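Local atomic coordinates of putative redox protein (Lactobacillus casei, PDB entry 2QL8), a protein that is a putative redox protein of the OsmC/Ohr family, whose members typically reduce peroxides through paired cysteines. Residues L52-L64 and L73-F85. Numbering follows the deposited sequence.
Sequences LGLSLSTCLEATL and LPHTGAVRVKVAF. With BEZ (benzoic acid), chain C.
In the OsmC/Ohr fold a long central helix, 48-70, lies against the sheet strand 77-88, and Val79, Val81 and Val83 of that strand meet the helix face carrying Gly53, Ser57, Leu60 and Glu61. The axes of 52-64 and 77-85 approach to 7.5 Å and run roughly antiparallel, at 154°. Val81 CG1 packs 3.9 Å from Gly53 CA. One turn on, Val81 CG2 sits 3.6 Å from Ser57 N, while Leu56 crosses Val81 at about a right angle. Leu60 does the same to Val79, setting CD1 3.8 Å from Val79 CG1. The strand also joins a strand of the second subunit, extending the sheet across the dimer, and the other side of the helix carries Thr63, whose OG1 lies 3.0 Å from C5 of the bound benzoic acid. Toward the beginning of the strand the contact turns polar. The Glu61 carboxylate reaches Gly77 and His75 because the chain leaves opposite the backbone N (chi1 -180°) and then bends at chi2. Glu61 OE2 stands 2.7 Å from Gly77 O and takes a weak, strongly bent bond from His75 NE2, at the edge of the imidazole; carboxylate and ring planes are 61° apart. Glu61 OE1 lies 3.5 Å from Val79 CG2. His75 is held more firmly by Glu68 through ND1, and NE2 also bonds to Glu20 O of the second subunit. Were Glu61 cut back to an alanine, His75 NE2 would probably lose its weak bond and Val79 CG2 its cover. Past the carboxylate, Leu64 CD2 rests 3.6 Å from Gly77 CA, just where a side chain on that glycine would collide.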
ATOM      1  N   LEU A  52       3.033   2.199  -1.654  1.00 12.82           N
ATOM      2  CA  LEU A  52       2.058   2.592  -0.635  1.00 12.92           C
ATOM      3  C   LEU A  52       1.476   3.976  -0.861  1.00 14.11           C
ATOM      4  O   LEU A  52       0.273   4.192  -0.794  1.00 13.34           O
ATOM      5  CB  LEU A  52       2.627   2.466   0.759  1.00 14.04           C
ATOM      6  CG  LEU A  52       1.745   2.845   1.956  1.00 15.12           C
ATOM      7  CD1 LEU A  52       0.456   1.971   1.939  1.00 16.29           C
ATOM      8  CD2 LEU A  52       2.447   2.746   3.314  1.00 16.72           C
ATOM      9  N   GLY A  53       2.337   4.934  -1.171  1.00 13.78           N
ATOM     10  CA  GLY A  53       1.863   6.265  -1.499  1.00 14.04           C
ATOM     11  C   GLY A  53       0.947   6.297  -2.726  1.00 14.23           C
ATOM     12  O   GLY A  53      -0.071   7.004  -2.749  1.00 14.99           O
ATOM     13  N   LEU A  54       1.309   5.555  -3.761  1.00 14.20           N
ATOM     14  CA  LEU A  54       0.470   5.424  -4.950  1.00 13.28           C
ATOM     15  C   LEU A  54      -0.884   4.795  -4.607  1.00 14.15           C
ATOM     16  O   LEU A  54      -1.929   5.234  -5.097  1.00 14.64           O
ATOM     17  CB  LEU A  54       1.176   4.623  -6.067  1.00 14.08           C
ATOM     18  CG  LEU A  54       2.424   5.264  -6.724  1.00 15.26           C
ATOM     19  CD1 LEU A  54       3.250   4.236  -7.529  1.00 16.29           C
ATOM     20  CD2 LEU A  54       2.004   6.484  -7.602  1.00 17.30           C
ATOM     21  N   SER A  55      -0.856   3.771  -3.767  1.00 13.04           N
ATOM     22  CA  SER A  55      -2.100   3.135  -3.322  1.00 13.18           C
ATOM     23  C   SER A  55      -3.018   4.118  -2.569  1.00 11.92           C
ATOM     24  O   SER A  55      -4.223   4.275  -2.904  1.00 13.43           O
ATOM     25  CB  SER A  55      -1.808   1.921  -2.429  1.00 13.96           C
ATOM     26  OG  SER A  55      -3.010   1.338  -1.936  1.00 13.28           O
ATOM     27  N   LEU A  56      -2.485   4.750  -1.531  1.00 13.28           N
ATOM     28  CA  LEU A  56      -3.283   5.651  -0.683  1.00 13.15           C
ATOM     29  C   LEU A  56      -3.760   6.889  -1.440  1.00 13.00           C
ATOM     30  O   LEU A  56      -4.909   7.288  -1.319  1.00 13.90           O
ATOM     31  CB  LEU A  56      -2.516   6.035   0.571  1.00 14.75           C
ATOM     32  CG  LEU A  56      -3.234   6.972   1.556  1.00 14.45           C
ATOM     33  CD1 LEU A  56      -4.567   6.376   2.059  1.00 14.02           C
ATOM     34  CD2 LEU A  56      -2.312   7.350   2.700  1.00 14.15           C
ATOM     35  N   SER A  57      -2.863   7.524  -2.182  1.00 13.34           N
ATOM     36  CA  SER A  57      -3.266   8.707  -2.961  1.00 14.51           C
ATOM     37  C   SER A  57      -4.417   8.366  -3.906  1.00 12.83           C
ATOM     38  O   SER A  57      -5.381   9.138  -4.041  1.00 15.18           O
ATOM     39  CB  SER A  57      -2.050   9.328  -3.696  1.00 14.92           C
ATOM     40  OG  SER A  57      -1.508   8.463  -4.699  1.00 15.47           O
ATOM     41  N   THR A  58      -4.320   7.210  -4.581  1.00 12.86           N
ATOM     42  CA  THR A  58      -5.362   6.787  -5.522  1.00 13.15           C
ATOM     43  C   THR A  58      -6.664   6.489  -4.808  1.00 13.80           C
ATOM     44  O   THR A  58      -7.748   6.871  -5.297  1.00 14.82           O
ATOM     45  CB  THR A  58      -4.867   5.596  -6.379  1.00 14.01           C
ATOM     46  OG1 THR A  58      -3.697   6.008  -7.102  1.00 15.27           O
ATOM     47  CG2 THR A  58      -5.926   5.097  -7.348  1.00 15.63           C
ATOM     48  N   CYS A  59      -6.564   5.800  -3.667  1.00 13.90           N
ATOM     49  CA  CYS A  59      -7.768   5.454  -2.924  1.00 13.03           C
ATOM     50  C   CYS A  59      -8.472   6.705  -2.350  1.00 13.74           C
ATOM     51  O   CYS A  59      -9.717   6.860  -2.455  1.00 14.41           O
ATOM     52  CB  CYS A  59      -7.461   4.464  -1.813  1.00 15.24           C
ATOM     53  SG  CYS A  59      -8.880   3.564  -1.199  1.00 15.75           S
ATOM     54  N   LEU A  60      -7.678   7.611  -1.793  1.00 13.59           N
ATOM     55  CA  LEU A  60      -8.225   8.838  -1.265  1.00 13.45           C
ATOM     56  C   LEU A  60      -8.892   9.654  -2.371  1.00 14.78           C
ATOM     57  O   LEU A  60      -9.989  10.204  -2.191  1.00 15.14           O
ATOM     58  CB  LEU A  60      -7.169   9.669  -0.548  1.00 14.37           C
ATOM     59  CG  LEU A  60      -6.843   9.273   0.895  1.00 13.88           C
ATOM     60  CD1 LEU A  60      -5.490   9.945   1.356  1.00 15.18           C
ATOM     61  CD2 LEU A  60      -8.001   9.508   1.885  1.00 15.10           C
ATOM     62  N   GLU A  61      -8.214   9.729  -3.519  1.00 14.33           N
ATOM     63  CA  GLU A  61      -8.706  10.503  -4.649  1.00 13.87           C
ATOM     64  C   GLU A  61     -10.035   9.907  -5.172  1.00 14.89           C
ATOM     65  O   GLU A  61     -10.985  10.644  -5.488  1.00 14.70           O
ATOM     66  CB  GLU A  61      -7.636  10.595  -5.738  1.00 16.03           C
ATOM     67  CG  GLU A  61      -8.061  11.410  -7.003  1.00 15.73           C
ATOM     68  CD  GLU A  61      -8.065  12.915  -6.808  1.00 17.55           C
ATOM     69  OE1 GLU A  61      -8.111  13.391  -5.645  1.00 18.09           O
ATOM     70  OE2 GLU A  61      -8.040  13.601  -7.884  1.00 20.21           O
ATOM     71  N   ALA A  62     -10.112   8.576  -5.262  1.00 14.06           N
ATOM     72  CA  ALA A  62     -11.356   7.882  -5.677  1.00 15.03           C
ATOM     73  C   ALA A  62     -12.472   8.157  -4.694  1.00 14.38           C
ATOM     74  O   ALA A  62     -13.640   8.380  -5.067  1.00 16.32           O
ATOM     75  CB  ALA A  62     -11.141   6.370  -5.823  1.00 15.33           C
ATOM     76  N   THR A  63     -12.133   8.122  -3.410  1.00 13.89           N
ATOM     77  CA  THR A  63     -13.134   8.365  -2.371  1.00 13.08           C
ATOM     78  C   THR A  63     -13.644   9.819  -2.465  1.00 14.33           C
ATOM     79  O   THR A  63     -14.843  10.075  -2.381  1.00 15.66           O
ATOM     80  CB  THR A  63     -12.602   8.068  -0.936  1.00 14.12           C
ATOM     81  OG1 THR A  63     -11.970   6.797  -0.904  1.00 14.79           O
ATOM     82  CG2 THR A  63     -13.707   8.143   0.142  1.00 14.88           C
ATOM     83  N   LEU A  64     -12.705  10.729  -2.689  1.00 15.40           N
ATOM     84  CA  LEU A  64     -13.006  12.157  -2.807  1.00 14.04           C
ATOM     85  C   LEU A  64     -13.920  12.402  -4.015  1.00 14.92           C
ATOM     86  O   LEU A  64     -14.885  13.143  -3.925  1.00 16.36           O
ATOM     87  CB  LEU A  64     -11.714  12.962  -2.937  1.00 14.77           C
ATOM     88  CG  LEU A  64     -11.825  14.495  -3.009  1.00 15.65           C
ATOM     89  CD1 LEU A  64     -12.650  15.051  -1.861  1.00 17.56           C
ATOM     90  CD2 LEU A  64     -10.367  15.078  -3.076  1.00 16.93           C
ATOM     91  N   LEU A  73     -21.017  17.954  -7.351  1.00 16.90           N
ATOM     92  CA  LEU A  73     -19.894  18.794  -7.735  1.00 18.38           C
ATOM     93  C   LEU A  73     -19.026  18.059  -8.750  1.00 18.84           C
ATOM     94  O   LEU A  73     -18.923  16.835  -8.751  1.00 18.81           O
ATOM     95  CB  LEU A  73     -19.076  19.195  -6.526  1.00 18.34           C
ATOM     96  CG  LEU A  73     -19.759  19.929  -5.397  1.00 18.67           C
ATOM     97  CD1 LEU A  73     -18.735  20.217  -4.323  1.00 21.30           C
ATOM     98  CD2 LEU A  73     -20.424  21.202  -5.936  1.00 23.03           C
ATOM     99  N   PRO A  74     -18.382  18.824  -9.624  1.00 18.96           N
ATOM    100  CA  PRO A  74     -17.414  18.232 -10.538  1.00 20.57           C
ATOM    101  C   PRO A  74     -16.164  17.817  -9.755  1.00 19.98           C
ATOM    102  O   PRO A  74     -15.992  18.178  -8.596  1.00 20.39           O
ATOM    103  CB  PRO A  74     -17.125  19.364 -11.518  1.00 21.53           C
ATOM    104  CG  PRO A  74     -17.280  20.599 -10.682  1.00 21.30           C
ATOM    105  CD  PRO A  74     -18.458  20.290  -9.769  1.00 20.20           C
ATOM    106  N   HIS A  75     -15.293  17.072 -10.418  1.00 20.06           N
ATOM    107  CA  HIS A  75     -14.089  16.547  -9.744  1.00 19.67           C
ATOM    108  C   HIS A  75     -12.978  17.588  -9.844  1.00 20.44           C
ATOM    109  O   HIS A  75     -12.440  17.837 -10.938  1.00 24.56           O
ATOM    110  CB  HIS A  75     -13.658  15.229 -10.374  1.00 20.55           C
ATOM    111  CG  HIS A  75     -12.455  14.615  -9.727  1.00 23.16           C
ATOM    112  ND1 HIS A  75     -12.274  14.586  -8.354  1.00 23.15           N
ATOM    113  CD2 HIS A  75     -11.379  13.994 -10.267  1.00 25.08           C
ATOM    114  CE1 HIS A  75     -11.136  13.962  -8.086  1.00 23.79           C
ATOM    115  NE2 HIS A  75     -10.584  13.588  -9.230  1.00 22.66           N
ATOM    116  N   THR A  76     -12.656  18.210  -8.722  1.00 20.16           N
ATOM    117  CA  THR A  76     -11.572  19.188  -8.666  1.00 20.58           C
ATOM    118  C   THR A  76     -10.561  18.857  -7.535  1.00 21.04           C
ATOM    119  O   THR A  76      -9.694  19.664  -7.215  1.00 22.98           O
ATOM    120  CB  THR A  76     -12.148  20.594  -8.444  1.00 21.17           C
ATOM    121  OG1 THR A  76     -12.766  20.660  -7.144  1.00 22.62           O
ATOM    122  CG2 THR A  76     -13.161  20.919  -9.549  1.00 22.25           C
ATOM    123  N   GLY A  77     -10.660  17.660  -6.954  1.00 22.23           N
ATOM    124  CA  GLY A  77      -9.803  17.276  -5.858  1.00 21.20           C
ATOM    125  C   GLY A  77      -8.469  16.695  -6.331  1.00 19.38           C
ATOM    126  O   GLY A  77      -8.351  16.224  -7.456  1.00 20.93           O
ATOM    127  N   ALA A  78      -7.471  16.749  -5.450  1.00 19.57           N
ATOM    128  CA  ALA A  78      -6.161  16.127  -5.670  1.00 18.24           C
ATOM    129  C   ALA A  78      -5.624  15.688  -4.337  1.00 17.65           C
ATOM    130  O   ALA A  78      -5.886  16.314  -3.282  1.00 18.99           O
ATOM    131  CB  ALA A  78      -5.200  17.087  -6.361  1.00 18.45           C
ATOM    132  N   VAL A  79      -4.830  14.607  -4.365  1.00 17.42           N
ATOM    133  CA  VAL A  79      -4.232  14.063  -3.138  1.00 16.24           C
ATOM    134  C   VAL A  79      -2.731  13.836  -3.378  1.00 16.93           C
ATOM    135  O   VAL A  79      -2.343  13.283  -4.411  1.00 18.48           O
ATOM    136  CB  VAL A  79      -4.921  12.728  -2.716  1.00 15.60           C
ATOM    137  CG1 VAL A  79      -4.290  12.154  -1.443  1.00 16.16           C
ATOM    138  CG2 VAL A  79      -6.454  12.944  -2.556  1.00 16.34           C
ATOM    139  N   ARG A  80      -1.938  14.230  -2.391  1.00 15.99           N
ATOM    140  CA  ARG A  80      -0.509  13.952  -2.345  1.00 16.43           C
ATOM    141  C   ARG A  80      -0.213  13.209  -1.062  1.00 18.05           C
ATOM    142  O   ARG A  80      -0.652  13.613   0.007  1.00 18.42           O
ATOM    143  CB  ARG A  80       0.275  15.278  -2.360  1.00 20.05           C
ATOM    144  CG  ARG A  80       1.771  15.026  -2.226  1.00 24.84           C
ATOM    145  CD  ARG A  80       2.546  16.278  -2.602  1.00 29.38           C
ATOM    146  NE  ARG A  80       2.357  17.347  -1.640  1.00 32.03           N
ATOM    147  CZ  ARG A  80       3.079  18.475  -1.673  1.00 38.13           C
ATOM    148  NH1 ARG A  80       3.988  18.628  -2.634  1.00 40.10           N
ATOM    149  NH2 ARG A  80       2.889  19.449  -0.778  1.00 37.14           N
ATOM    150  N   VAL A  81       0.546  12.114  -1.149  1.00 16.84           N
ATOM    151  CA  VAL A  81       0.910  11.347   0.021  1.00 15.05           C
ATOM    152  C   VAL A  81       2.431  11.316   0.093  1.00 16.25           C
ATOM    153  O   VAL A  81       3.094  10.915  -0.870  1.00 18.90           O
ATOM    154  CB  VAL A  81       0.319   9.897  -0.031  1.00 16.09           C
ATOM    155  CG1 VAL A  81       0.874   9.027   1.101  1.00 18.50           C
ATOM    156  CG2 VAL A  81      -1.230   9.949  -0.030  1.00 16.16           C
ATOM    157  N   LYS A  82       2.936  11.670   1.271  1.00 16.66           N
ATOM    158  CA  LYS A  82       4.370  11.533   1.549  0.70 19.00           C
ATOM    159  C   LYS A  82       4.576  10.328   2.454  1.00 17.36           C
ATOM    160  O   LYS A  82       3.830  10.113   3.402  1.00 17.13           O
ATOM    161  CB  LYS A  82       4.919  12.808   2.203  0.70 20.51           C
ATOM    162  CG  LYS A  82       6.450  12.839   2.369  0.70 21.41           C
ATOM    163  CD  LYS A  82       6.862  14.164   3.001  0.70 24.47           C
ATOM    164  CE  LYS A  82       8.377  14.305   3.152  0.70 30.48           C
ATOM    165  NZ  LYS A  82       8.719  15.744   3.447  0.70 38.98           N
ATOM    166  N   VAL A  83       5.588   9.517   2.123  1.00 17.79           N
ATOM    167  CA  VAL A  83       5.925   8.351   2.938  1.00 15.50           C
ATOM    168  C   VAL A  83       7.411   8.467   3.303  1.00 16.29           C
ATOM    169  O   VAL A  83       8.245   8.707   2.420  1.00 19.29           O
ATOM    170  CB  VAL A  83       5.663   7.007   2.196  1.00 17.31           C
ATOM    171  CG1 VAL A  83       6.014   5.798   3.090  1.00 18.39           C
ATOM    172  CG2 VAL A  83       4.199   6.944   1.725  1.00 17.29           C
ATOM    173  N   ALA A  84       7.693   8.305   4.592  1.00 17.04           N
ATOM    174  CA  ALA A  84       9.050   8.309   5.136  1.00 16.72           C
ATOM    175  C   ALA A  84       9.421   6.910   5.660  1.00 17.16           C
ATOM    176  O   ALA A  84       8.599   6.222   6.250  1.00 18.67           O
ATOM    177  CB  ALA A  84       9.171   9.346   6.254  1.00 19.12           C
ATOM    178  N   PHE A  85      10.694   6.545   5.447  1.00 18.25           N
ATOM    179  CA  PHE A  85      11.307   5.337   5.970  1.00 17.40           C
ATOM    180  C   PHE A  85      12.194   5.806   7.130  1.00 17.47           C
ATOM    181  O   PHE A  85      13.042   6.705   6.935  1.00 19.70           O
ATOM    182  CB  PHE A  85      12.143   4.714   4.843  1.00 18.03           C
ATOM    183  CG  PHE A  85      12.931   3.446   5.208  1.00 17.82           C
ATOM    184  CD1 PHE A  85      12.426   2.444   5.968  1.00 16.28           C
ATOM    185  CD2 PHE A  85      14.234   3.301   4.721  1.00 18.92           C
ATOM    186  CE1 PHE A  85      13.147   1.270   6.206  1.00 18.83           C
ATOM    187  CE2 PHE A  85      14.950   2.152   4.971  1.00 20.93           C
ATOM    188  CZ  PHE A  85      14.419   1.158   5.738  1.00 20.35           C
TER
HETATM  189  C   BEZ C 143     -17.105   5.213  -0.844  1.00 17.96           C
HETATM  190  O1  BEZ C 143     -18.315   5.188  -1.281  1.00 20.33           O
HETATM  191  O2  BEZ C 143     -16.897   5.335   0.300  1.00 13.64           O
HETATM  192  C1  BEZ C 143     -15.909   4.998  -1.708  1.00 18.48           C
HETATM  193  C2  BEZ C 143     -16.082   5.118  -3.098  1.00 18.75           C
HETATM  194  C3  BEZ C 143     -14.984   4.909  -3.930  1.00 21.71           C
HETATM  195  C4  BEZ C 143     -13.742   4.584  -3.367  1.00 21.13           C
HETATM  196  C5  BEZ C 143     -13.593   4.461  -1.978  1.00 18.72           C
HETATM  197  C6  BEZ C 143     -14.633   4.673  -1.131  1.00 17.48           C